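Local structure of LbaCas13a H328A (C2c2) (Lachnospiraceae bacterium NK4A179, 5WLH) at residues 173-178 with 209-214; 303-308 with 393-398; 339-344 with 369-374. The protein binds its CRISPR guide RNA and probably acts as the RNA-cleaving effector nuclease of a type VI CRISPR-Cas system. One frame throughout, in Å; residues are numbered along the deposited sequence.

Contact 1. Residues 173-178 with 209-214; sequences VSEDII and LPYSDP
Leu209 reaches the start of helix 175-185 mainly with one methyl, CD1. This CD1 lies 3.5 Å from Val173 O and 3.8 Å from Glu175 N, so it rests mainly on backbone, and CD2 stands farther off, 4.1 Å from Val173 O. The CD1 methyl also meets Ile178 CD1, at 4.2 Å, one helical turn on. Leu209 CG sits beside its own backbone N and anti to the carbonyl carbon (chi1 -56°), which turns the isobutyl group onto the helix. Farther along, Glu175 OE1 comes obliquely to the Tyr211 ring, 4.3 Å from Tyr211 CD1, and Glu175 OE2 forms a salt bridge with Lys200 of helix 193-206. The site is thus a helix N-terminus covered by the loop that follows the next helix of an all-helical region, probably part of the recognition lobe of Cas13a. Ser174 is the N-cap residue: Ser174 OG accepts from Ile177 N at 3.1 Å with an N-H...O angle of 160°, and Ser174 O takes Ile178 N. This fixes the first turn on which Leu209 rests. Met204 of helix 193-206 touches Leu209, Tyr211 and Glu175, joining both segments to that helix.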
loop_
_atom_site.group_PDB
_atom_site.type_symbol
_atom_site.label_atom_id
_atom_site.label_comp_id
_atom_site.label_asym_id
_atom_site.label_seq_id
_atom_site.Cartn_x
_atom_site.Cartn_y
_atom_site.Cartn_z
ATOM N N VAL A 173 -39.140 -31.202 -5.028
ATOM C CA VAL A 173 -37.719 -30.892 -5.047
ATOM C C VAL A 173 -36.939 -32.191 -5.171
ATOM O O VAL A 173 -37.369 -33.254 -4.707
ATOM C CB VAL A 173 -37.285 -30.090 -3.800
ATOM C CG1 VAL A 173 -38.296 -28.990 -3.492
ATOM C CG2 VAL A 173 -37.086 -31.002 -2.609
ATOM N N SER A 174 -35.790 -32.108 -5.827
ATOM C CA SER A 174 -34.890 -33.238 -5.991
ATOM C C SER A 174 -33.770 -33.160 -4.964
ATOM O O SER A 174 -33.627 -32.176 -4.236
ATOM C CB SER A 174 -34.309 -33.256 -7.406
ATOM O OG SER A 174 -33.606 -32.054 -7.676
ATOM N N GLU A 175 -32.960 -34.218 -4.917
ATOM C CA GLU A 175 -31.738 -34.160 -4.124
ATOM C C GLU A 175 -30.788 -33.100 -4.669
ATOM O O GLU A 175 -30.129 -32.392 -3.898
ATOM C CB GLU A 175 -31.054 -35.527 -4.094
ATOM C CG GLU A 175 -29.933 -35.620 -3.077
ATOM C CD GLU A 175 -28.972 -36.759 -3.342
ATOM O OE1 GLU A 175 -29.305 -37.913 -3.008
ATOM O OE2 GLU A 175 -27.872 -36.500 -3.876
ATOM N N ASP A 176 -30.709 -32.972 -5.997
ATOM C CA ASP A 176 -29.798 -31.996 -6.591
ATOM C C ASP A 176 -30.221 -30.571 -6.259
ATOM O O ASP A 176 -29.371 -29.695 -6.062
ATOM C CB ASP A 176 -29.720 -32.195 -8.105
ATOM C CG ASP A 176 -28.645 -31.333 -8.753
ATOM O OD1 ASP A 176 -27.453 -31.485 -8.400
ATOM O OD2 ASP A 176 -28.995 -30.498 -9.611
ATOM N N ILE A 177 -31.528 -30.317 -6.202
ATOM C CA ILE A 177 -32.007 -29.024 -5.724
ATOM C C ILE A 177 -31.552 -28.794 -4.288
ATOM O O ILE A 177 -31.096 -27.701 -3.931
ATOM C CB ILE A 177 -33.536 -28.945 -5.851
ATOM C CG1 ILE A 177 -33.945 -28.846 -7.325
ATOM C CG2 ILE A 177 -34.077 -27.773 -5.050
ATOM C CD1 ILE A 177 -35.377 -29.246 -7.581
ATOM N N ILE A 178 -31.657 -29.825 -3.448
ATOM C CA ILE A 178 -31.214 -29.710 -2.061
ATOM C C ILE A 178 -29.712 -29.454 -2.006
ATOM O O ILE A 178 -29.237 -28.571 -1.279
ATOM C CB ILE A 178 -31.613 -30.971 -1.274
ATOM C CG1 ILE A 178 -33.125 -30.973 -1.028
ATOM C CG2 ILE A 178 -30.831 -31.058 0.033
ATOM C CD1 ILE A 178 -33.696 -32.310 -0.602
ATOM N N LEU A 209 -37.655 -38.276 0.154
ATOM C CA LEU A 209 -36.697 -38.815 -0.797
ATOM C C LEU A 209 -35.818 -39.831 -0.090
ATOM O O LEU A 209 -35.315 -39.540 1.002
ATOM C CB LEU A 209 -35.834 -37.695 -1.405
ATOM C CG LEU A 209 -36.617 -36.561 -2.094
ATOM C CD1 LEU A 209 -35.689 -35.456 -2.591
ATOM C CD2 LEU A 209 -37.474 -37.107 -3.249
ATOM N N PRO A 210 -35.643 -41.034 -0.637
ATOM C CA PRO A 210 -34.813 -42.027 0.050
ATOM C C PRO A 210 -33.396 -41.509 0.216
ATOM O O PRO A 210 -32.796 -40.973 -0.718
ATOM C CB PRO A 210 -34.871 -43.246 -0.877
ATOM C CG PRO A 210 -36.166 -43.086 -1.601
ATOM C CD PRO A 210 -36.286 -41.598 -1.835
ATOM N N TYR A 211 -32.877 -41.666 1.429
ATOM C CA TYR A 211 -31.576 -41.121 1.762
ATOM C C TYR A 211 -31.019 -41.869 2.956
ATOM O O TYR A 211 -31.744 -42.162 3.911
ATOM C CB TYR A 211 -31.673 -39.630 2.076
ATOM C CG TYR A 211 -30.332 -38.991 2.239
ATOM C CD1 TYR A 211 -29.496 -38.816 1.149
ATOM C CD2 TYR A 211 -29.904 -38.545 3.476
ATOM C CE1 TYR A 211 -28.266 -38.218 1.283
ATOM C CE2 TYR A 211 -28.664 -37.941 3.621
ATOM C CZ TYR A 211 -27.858 -37.781 2.518
ATOM O OH TYR A 211 -26.620 -37.210 2.645
ATOM N N SER A 212 -29.723 -42.145 2.911
ATOM C CA SER A 212 -29.053 -42.767 4.036
ATOM C C SER A 212 -27.789 -41.989 4.352
ATOM O O SER A 212 -26.991 -41.698 3.456
ATOM C CB SER A 212 -28.746 -44.241 3.744
ATOM O OG SER A 212 -29.967 -44.962 3.676
ATOM N N ASP A 213 -27.671 -41.588 5.614
ATOM C CA ASP A 213 -26.420 -41.094 6.193
ATOM C C ASP A 213 -26.406 -41.567 7.640
ATOM O O ASP A 213 -26.681 -40.802 8.570
ATOM C CB ASP A 213 -26.312 -39.567 6.085
ATOM C CG ASP A 213 -24.886 -39.077 6.257
ATOM O OD1 ASP A 213 -24.049 -39.865 6.749
ATOM O OD2 ASP A 213 -24.600 -37.910 5.906
ATOM N N PRO A 214 -26.101 -42.850 7.865
ATOM C CA PRO A 214 -26.329 -43.442 9.198
ATOM C C PRO A 214 -25.483 -42.840 10.318
ATOM O O PRO A 214 -25.936 -42.831 11.466
ATOM C CB PRO A 214 -26.011 -44.936 8.982
ATOM C CG PRO A 214 -25.252 -45.009 7.658
ATOM C CD PRO A 214 -25.718 -43.846 6.845
#

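Contact 2. Residues 303-308 with 393-398; sequences RRLVVL and RYFDDK
Tyr394 and Leu305 both carry CG beside the backbone N and anti to the carbonyl carbon (chi1 -43° for Tyr394), and these torsions bring the ends of their side chains together although neither CB points straight across. The contact belongs to a bundle of helices: the loop between helices 357-388 and 398-417 lays Tyr394 on helix 292-311, in what is probably the helical recognition lobe of Cas13a. Leu305 CD2 touches the ring obliquely, 3.4 Å from Tyr394 CD1, while its other methyl, CD1, meets the edge of the Phe395 ring at 4.1 Å from Phe395 CD2. One leucine is therefore forked between two successive aromatic residues. Leu308 lies one turn after Arg304 and crosses Tyr394 at about a right angle, with Leu308 CD2 3.8 Å from Tyr394 CZ. The ring edge also approaches backbone: Tyr394 CE1 is 3.6 Å from Arg304 O, the oxygen that already accepts Leu308 N within the helix. Arg393 CB covers one ring face, over its centre. Arg393 then leads its guanidinium away, where NE bonds to Leu318 O and NH1 to Asn390 O, so the charged ends of Arg304 and Arg393 are not in contact. Asn390 and Arg301 hold the backbone N and O of Tyr394, so the loop is tied down around the ring. The polar link across the contact comes from Arg304, whose chain runs extended from CG to NE past the Arg393 carbonyl, with Arg304 CD 3.1 Å from Arg393 O. Arg304 NH1 donates to that same oxygen at 2.8 Å, a bent bond with an N-H...O angle of 146° in which Arg393 O lies 22° out of the guanidinium plane.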
loop_
_atom_site.group_PDB
_atom_site.type_symbol
_atom_site.label_atom_id
_atom_site.label_comp_id
_atom_site.label_asym_id
_atom_site.label_seq_id
_atom_site.Cartn_x
_atom_site.Cartn_y
_atom_site.Cartn_z
ATOM N N ARG A 303 12.785 -29.800 10.253
ATOM C CA ARG A 303 12.541 -30.484 8.990
ATOM C C ARG A 303 11.984 -31.884 9.222
ATOM O O ARG A 303 11.082 -32.326 8.499
ATOM C CB ARG A 303 13.830 -30.544 8.175
ATOM C CG ARG A 303 13.697 -31.227 6.835
ATOM C CD ARG A 303 12.773 -30.444 5.905
ATOM N NE ARG A 303 12.343 -31.263 4.778
ATOM C CZ ARG A 303 11.536 -30.847 3.811
ATOM N NH1 ARG A 303 11.065 -29.599 3.824
ATOM N NH2 ARG A 303 11.190 -31.689 2.838
ATOM N N ARG A 304 12.514 -32.600 10.219
ATOM C CA ARG A 304 12.000 -33.940 10.511
ATOM C C ARG A 304 10.534 -33.890 10.920
ATOM O O ARG A 304 9.756 -34.795 10.592
ATOM C CB ARG A 304 12.839 -34.603 11.604
ATOM C CG ARG A 304 14.188 -35.064 11.103
ATOM C CD ARG A 304 14.803 -36.071 12.062
ATOM N NE ARG A 304 16.217 -36.292 11.775
ATOM C CZ ARG A 304 17.199 -35.654 12.393
ATOM N NH1 ARG A 304 16.912 -34.756 13.331
ATOM N NH2 ARG A 304 18.462 -35.918 12.081
ATOM N N LEU A 305 10.130 -32.846 11.645
ATOM C CA LEU A 305 8.719 -32.724 11.989
ATOM C C LEU A 305 7.863 -32.587 10.738
ATOM O O LEU A 305 6.776 -33.169 10.657
ATOM C CB LEU A 305 8.490 -31.536 12.913
ATOM C CG LEU A 305 9.004 -31.724 14.337
ATOM C CD1 LEU A 305 8.835 -30.434 15.128
ATOM C CD2 LEU A 305 8.258 -32.842 15.030
ATOM N N VAL A 306 8.325 -31.803 9.760
ATOM C CA VAL A 306 7.572 -31.664 8.513
ATOM C C VAL A 306 7.522 -33.000 7.784
ATOM O O VAL A 306 6.473 -33.418 7.277
ATOM C CB VAL A 306 8.196 -30.577 7.623
ATOM C CG1 VAL A 306 7.490 -30.526 6.258
ATOM C CG2 VAL A 306 8.150 -29.222 8.314
ATOM N N VAL A 307 8.663 -33.685 7.708
ATOM C CA VAL A 307 8.677 -34.976 7.028
ATOM C C VAL A 307 7.733 -35.949 7.730
ATOM O O VAL A 307 6.943 -36.653 7.082
ATOM C CB VAL A 307 10.112 -35.525 6.949
ATOM C CG1 VAL A 307 10.091 -37.003 6.494
ATOM C CG2 VAL A 307 10.965 -34.658 6.005
ATOM N N LEU A 308 7.791 -35.993 9.066
ATOM C CA LEU A 308 6.892 -36.855 9.830
ATOM C C LEU A 308 5.433 -36.542 9.530
ATOM O O LEU A 308 4.616 -37.451 9.331
ATOM C CB LEU A 308 7.157 -36.705 11.325
ATOM C CG LEU A 308 6.047 -37.256 12.216
ATOM C CD1 LEU A 308 6.028 -38.782 12.146
ATOM C CD2 LEU A 308 6.192 -36.775 13.661
ATOM N N ARG A 393 15.075 -37.390 17.193
ATOM C CA ARG A 393 14.690 -36.973 15.849
ATOM C C ARG A 393 14.224 -35.528 15.838
ATOM O O ARG A 393 14.550 -34.772 14.919
ATOM C CB ARG A 393 13.557 -37.851 15.327
ATOM C CG ARG A 393 13.993 -39.141 14.677
ATOM C CD ARG A 393 12.797 -40.034 14.424
ATOM N NE ARG A 393 13.212 -41.393 14.101
ATOM C CZ ARG A 393 13.390 -42.351 15.003
ATOM N NH1 ARG A 393 13.186 -42.107 16.294
ATOM N NH2 ARG A 393 13.773 -43.553 14.609
ATOM N N TYR A 394 13.406 -35.157 16.819
ATOM C CA TYR A 394 12.731 -33.877 16.891
ATOM C C TYR A 394 13.352 -33.093 18.041
ATOM O O TYR A 394 14.485 -33.386 18.465
ATOM C CB TYR A 394 11.226 -34.124 17.036
ATOM C CG TYR A 394 10.744 -35.230 16.111
ATOM C CD1 TYR A 394 10.829 -35.093 14.734
ATOM C CD2 TYR A 394 10.240 -36.428 16.623
ATOM C CE1 TYR A 394 10.415 -36.111 13.875
ATOM C CE2 TYR A 394 9.826 -37.446 15.784
ATOM C CZ TYR A 394 9.918 -37.284 14.414
ATOM O OH TYR A 394 9.504 -38.285 13.568
ATOM N N PHE A 395 12.624 -32.113 18.562
ATOM C CA PHE A 395 13.168 -31.351 19.671
ATOM C C PHE A 395 12.964 -32.094 20.987
ATOM O O PHE A 395 12.000 -32.853 21.159
ATOM C CB PHE A 395 12.541 -29.957 19.708
ATOM C CG PHE A 395 12.859 -29.138 18.483
ATOM C CD1 PHE A 395 14.085 -28.510 18.346
ATOM C CD2 PHE A 395 11.946 -29.040 17.442
ATOM C CE1 PHE A 395 14.378 -27.767 17.194
ATOM C CE2 PHE A 395 12.230 -28.310 16.311
ATOM C CZ PHE A 395 13.451 -27.672 16.179
ATOM N N ASP A 396 13.914 -31.899 21.912
ATOM C CA ASP A 396 13.762 -32.460 23.254
ATOM C C ASP A 396 12.520 -31.922 23.947
ATOM O O ASP A 396 11.914 -32.617 24.765
ATOM C CB ASP A 396 14.980 -32.148 24.129
ATOM C CG ASP A 396 16.268 -32.766 23.614
ATOM O OD1 ASP A 396 16.222 -33.604 22.686
ATOM O OD2 ASP A 396 17.338 -32.404 24.158
ATOM N N ASP A 397 12.153 -30.674 23.674
ATOM C CA ASP A 397 11.020 -30.054 24.343
ATOM C C ASP A 397 9.747 -30.493 23.633
ATOM O O ASP A 397 9.501 -30.095 22.489
ATOM C CB ASP A 397 11.171 -28.537 24.334
ATOM C CG ASP A 397 10.180 -27.846 25.238
ATOM O OD1 ASP A 397 9.127 -28.436 25.563
ATOM O OD2 ASP A 397 10.457 -26.694 25.626
ATOM N N LYS A 398 8.951 -31.325 24.310
ATOM C CA LYS A 398 7.703 -31.819 23.730
ATOM C C LYS A 398 6.795 -30.673 23.314
ATOM O O LYS A 398 6.101 -30.768 22.299
ATOM C CB LYS A 398 6.972 -32.713 24.730
ATOM C CG LYS A 398 7.827 -33.850 25.286
ATOM C CD LYS A 398 7.145 -35.204 25.136
ATOM C CE LYS A 398 8.163 -36.341 25.031
ATOM N NZ LYS A 398 8.896 -36.346 23.724
#

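Contact 3. Residues 339-344 with 369-374; sequences REFIKL and ELYRNQ. With nucleotides of chain B.
Gln374 crosses Phe341 obliquely and meets its ring with CB and CG. Its CB lies 3.7 Å from Phe341 CE2 and also touches Ile342 CG2. Its CG, anti to the backbone N (chi1 -175°), sits over one ring face as a CH-pi contact, 3.3 Å from Phe341 CZ. A bend at chi2 (59°) then brings CD and OE1 near the Phe341 carbonyl, Gln374 OE1 standing 3.8 Å from Phe341 O with no hydrogen bond between them. A second CH-pi contact follows: Ile342 CD1 stands over a face of Tyr371, 3.8 Å from the ring centroid, while Tyr371 OH is held by Lys426 O. Helix 357-388 works on two sides here, Leu370, Tyr371 and Gln374 receiving the loop 339-344 and Arg372 reaching away from it to the bound RNA. The extended Arg372 forks onto the Hoogsteen edge of G19 of chain B: NE donates to O6 at 2.9 Å, and NH2 to N7 at 3.0 Å, almost straight at 178°. The amino group N6 of A20 of chain B lies over one guanidinium face. One turn back, Glu369 OE1 uses its syn lone pair to accept Arg372 NH1 at 3.2 Å, a salt bridge that helps fix the fork. A leucine in place of Arg372 would probably leave G19 O6 and N7 without these donors and Glu369 without its charged mate.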
loop_
_atom_site.group_PDB
_atom_site.type_symbol
_atom_site.label_atom_id
_atom_site.label_comp_id
_atom_site.label_asym_id
_atom_site.label_seq_id
_atom_site.Cartn_x
_atom_site.Cartn_y
_atom_site.Cartn_z
ATOM N N ARG A 339 3.581 -38.185 -4.987
ATOM C CA ARG A 339 2.557 -38.652 -4.065
ATOM C C ARG A 339 1.394 -37.668 -3.998
ATOM O O ARG A 339 1.586 -36.447 -4.007
ATOM C CB ARG A 339 3.170 -38.834 -2.679
ATOM C CG ARG A 339 2.357 -39.679 -1.738
ATOM C CD ARG A 339 3.193 -40.113 -0.556
ATOM N NE ARG A 339 4.625 -40.134 -0.848
ATOM C CZ ARG A 339 5.528 -40.677 -0.041
ATOM N NH1 ARG A 339 5.132 -41.236 1.096
ATOM N NH2 ARG A 339 6.817 -40.665 -0.362
ATOM N N GLU A 340 0.180 -38.203 -3.927
ATOM C CA GLU A 340 -1.027 -37.396 -3.841
ATOM C C GLU A 340 -1.444 -37.283 -2.382
ATOM O O GLU A 340 -1.489 -38.288 -1.669
ATOM C CB GLU A 340 -2.153 -38.013 -4.674
ATOM C CG GLU A 340 -1.748 -38.288 -6.104
ATOM C CD GLU A 340 -2.935 -38.533 -7.010
ATOM O OE1 GLU A 340 -4.037 -38.824 -6.489
ATOM O OE2 GLU A 340 -2.762 -38.437 -8.247
ATOM N N PHE A 341 -1.727 -36.053 -1.930
ATOM C CA PHE A 341 -2.184 -35.867 -0.556
ATOM C C PHE A 341 -3.618 -36.347 -0.376
ATOM O O PHE A 341 -3.943 -36.995 0.627
ATOM C CB PHE A 341 -2.059 -34.388 -0.165
ATOM C CG PHE A 341 -2.330 -34.102 1.293
ATOM C CD1 PHE A 341 -1.436 -34.502 2.265
ATOM C CD2 PHE A 341 -3.462 -33.391 1.676
ATOM C CE1 PHE A 341 -1.667 -34.227 3.595
ATOM C CE2 PHE A 341 -3.696 -33.098 3.013
ATOM C CZ PHE A 341 -2.791 -33.519 3.974
ATOM N N ILE A 342 -4.487 -36.012 -1.328
ATOM C CA ILE A 342 -5.863 -36.483 -1.402
ATOM C C ILE A 342 -6.128 -36.934 -2.830
ATOM O O ILE A 342 -5.444 -36.534 -3.775
ATOM C CB ILE A 342 -6.896 -35.401 -1.016
ATOM C CG1 ILE A 342 -6.686 -34.136 -1.856
ATOM C CG2 ILE A 342 -6.827 -35.084 0.462
ATOM C CD1 ILE A 342 -7.834 -33.161 -1.726
ATOM N N LYS A 343 -7.141 -37.776 -2.979
ATOM C CA LYS A 343 -7.623 -38.159 -4.299
ATOM C C LYS A 343 -8.650 -37.122 -4.753
ATOM O O LYS A 343 -9.672 -36.914 -4.091
ATOM C CB LYS A 343 -8.198 -39.581 -4.276
ATOM C CG LYS A 343 -9.404 -39.799 -3.351
ATOM C CD LYS A 343 -10.726 -39.648 -4.109
ATOM C CE LYS A 343 -11.855 -39.250 -3.173
ATOM N NZ LYS A 343 -12.907 -38.513 -3.919
ATOM N N LEU A 344 -8.363 -36.449 -5.841
ATOM C CA LEU A 344 -9.340 -35.470 -6.287
ATOM C C LEU A 344 -10.507 -36.169 -6.989
ATOM O O LEU A 344 -10.293 -37.109 -7.755
ATOM C CB LEU A 344 -8.691 -34.471 -7.233
ATOM C CG LEU A 344 -7.661 -33.557 -6.565
ATOM C CD1 LEU A 344 -7.051 -32.647 -7.594
ATOM C CD2 LEU A 344 -8.328 -32.767 -5.456
ATOM N N GLU A 369 -13.294 -30.598 2.266
ATOM C CA GLU A 369 -13.490 -31.568 3.339
ATOM C C GLU A 369 -12.499 -32.719 3.228
ATOM O O GLU A 369 -12.052 -33.240 4.253
ATOM C CB GLU A 369 -14.937 -32.077 3.353
ATOM C CG GLU A 369 -15.371 -32.635 4.722
ATOM C CD GLU A 369 -14.934 -31.764 5.915
ATOM O OE1 GLU A 369 -14.351 -32.321 6.881
ATOM O OE2 GLU A 369 -15.175 -30.534 5.891
ATOM N N LEU A 370 -12.106 -33.092 2.006
ATOM C CA LEU A 370 -11.071 -34.104 1.820
ATOM C C LEU A 370 -9.738 -33.646 2.397
ATOM O O LEU A 370 -9.055 -34.406 3.096
ATOM C CB LEU A 370 -10.905 -34.422 0.340
ATOM C CG LEU A 370 -12.009 -35.282 -0.288
ATOM C CD1 LEU A 370 -11.833 -35.327 -1.785
ATOM C CD2 LEU A 370 -11.941 -36.686 0.306
ATOM N N TYR A 371 -9.326 -32.420 2.067
ATOM C CA TYR A 371 -8.106 -31.866 2.659
ATOM C C TYR A 371 -8.178 -31.904 4.173
ATOM O O TYR A 371 -7.221 -32.307 4.847
ATOM C CB TYR A 371 -7.916 -30.423 2.216
ATOM C CG TYR A 371 -7.193 -30.187 0.929
ATOM C CD1 TYR A 371 -5.810 -30.337 0.844
ATOM C CD2 TYR A 371 -7.883 -29.729 -0.190
ATOM C CE1 TYR A 371 -5.137 -30.063 -0.329
ATOM C CE2 TYR A 371 -7.223 -29.459 -1.363
ATOM C CZ TYR A 371 -5.856 -29.615 -1.429
ATOM O OH TYR A 371 -5.203 -29.356 -2.610
ATOM N N ARG A 372 -9.302 -31.439 4.729
ATOM C CA ARG A 372 -9.418 -31.330 6.184
ATOM C C ARG A 372 -9.322 -32.698 6.838
ATOM O O ARG A 372 -8.596 -32.878 7.820
ATOM C CB ARG A 372 -10.727 -30.657 6.580
ATOM C CG ARG A 372 -10.922 -30.546 8.107
ATOM C CD ARG A 372 -12.226 -29.854 8.437
ATOM N NE ARG A 372 -12.494 -29.819 9.868
ATOM C CZ ARG A 372 -13.114 -30.780 10.544
ATOM N NH1 ARG A 372 -13.539 -31.877 9.916
ATOM N NH2 ARG A 372 -13.310 -30.646 11.849
ATOM N N ASN A 373 -10.055 -33.678 6.300
ATOM C CA ASN A 373 -9.978 -35.034 6.834
ATOM C C ASN A 373 -8.551 -35.551 6.827
ATOM O O ASN A 373 -8.089 -36.128 7.817
ATOM C CB ASN A 373 -10.887 -35.962 6.029
ATOM C CG ASN A 373 -12.340 -35.653 6.243
ATOM O OD1 ASN A 373 -12.711 -35.053 7.254
ATOM N ND2 ASN A 373 -13.179 -36.054 5.296
ATOM N N GLN A 374 -7.840 -35.379 5.706
ATOM C CA GLN A 374 -6.456 -35.834 5.635
ATOM C C GLN A 374 -5.570 -35.030 6.582
ATOM O O GLN A 374 -4.703 -35.593 7.261
ATOM C CB GLN A 374 -5.949 -35.751 4.188
ATOM C CG GLN A 374 -4.552 -36.321 3.996
ATOM C CD GLN A 374 -4.467 -37.778 4.396
ATOM O OE1 GLN A 374 -5.123 -38.626 3.798
ATOM N NE2 GLN A 374 -3.679 -38.070 5.435
ATOM P P G B 19 -15.390 -30.119 16.595
ATOM O OP1 G B 19 -16.541 -30.078 17.508
ATOM O OP2 G B 19 -15.560 -30.291 15.139
ATOM O "O5'" G B 19 -14.668 -28.715 16.821
ATOM C "C5'" G B 19 -14.377 -28.239 18.121
ATOM C "C4'" G B 19 -13.443 -27.063 18.028
ATOM O "O4'" G B 19 -12.273 -27.473 17.284
ATOM C "C3'" G B 19 -13.984 -25.870 17.258
ATOM O "O3'" G B 19 -14.712 -24.999 18.103
ATOM C "C2'" G B 19 -12.719 -25.217 16.718
ATOM O "O2'" G B 19 -12.113 -24.469 17.756
ATOM C "C1'" G B 19 -11.845 -26.433 16.442
ATOM N N9 G B 19 -11.927 -26.914 15.053
ATOM C C8 G B 19 -12.533 -28.058 14.582
ATOM N N7 G B 19 -12.373 -28.227 13.302
ATOM C C5 G B 19 -11.613 -27.128 12.908
ATOM C C6 G B 19 -11.115 -26.744 11.633
ATOM O O6 G B 19 -11.268 -27.331 10.556
ATOM N N1 G B 19 -10.380 -25.551 11.699
ATOM C C2 G B 19 -10.155 -24.828 12.846
ATOM N N2 G B 19 -9.424 -23.701 12.745
ATOM N N3 G B 19 -10.613 -25.180 14.031
ATOM C C4 G B 19 -11.324 -26.322 13.985
ATOM P P A B 20 -16.040 -24.280 17.583
ATOM O OP1 A B 20 -16.407 -23.260 18.588
ATOM O OP2 A B 20 -16.956 -25.353 17.126
ATOM O "O5'" A B 20 -15.577 -23.484 16.293
ATOM C "C5'" A B 20 -14.750 -22.340 16.406
ATOM C "C4'" A B 20 -14.252 -21.912 15.053
ATOM O "O4'" A B 20 -13.388 -22.934 14.501
ATOM C "C3'" A B 20 -15.312 -21.742 13.990
ATOM O "O3'" A B 20 -16.029 -20.538 14.118
ATOM C "C2'" A B 20 -14.495 -21.854 12.712
ATOM O "O2'" A B 20 -13.742 -20.667 12.493
ATOM C "C1'" A B 20 -13.528 -22.970 13.096
ATOM N N9 A B 20 -14.075 -24.290 12.725
ATOM C C8 A B 20 -14.757 -25.184 13.517
ATOM N N7 A B 20 -15.134 -26.266 12.877
ATOM C C5 A B 20 -14.662 -26.071 11.584
ATOM C C6 A B 20 -14.733 -26.843 10.415
ATOM N N6 A B 20 -15.320 -28.033 10.338
ATOM N N1 A B 20 -14.170 -26.350 9.302
ATOM C C2 A B 20 -13.575 -25.152 9.354
ATOM N N3 A B 20 -13.454 -24.327 10.388
ATOM C C4 A B 20 -14.019 -24.855 11.480
#

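How the contacts relate
Contact 2 is the most buried of the three; contacts 1 and 3 are only partly so. Contacts 2 and 3 share helix 357-388: it carries one side of contact 3, and the loop after it supplies one side of contact 2, with centres about 23 Å apart. Contact 1 comes earlier in the chain, about 25 Å from contact 3 between centres, yet helix 193-206, which backs it, also touches Glu369. Chemistry follows place. Contact 1 is mostly a leucine methyl on a capped helix start, with Glu175 beside the Tyr211 ring; contact 2 joins aromatic packing to an arginine-carbonyl bond, and contact 3, apolar across the protein, meets guide RNA on its far side.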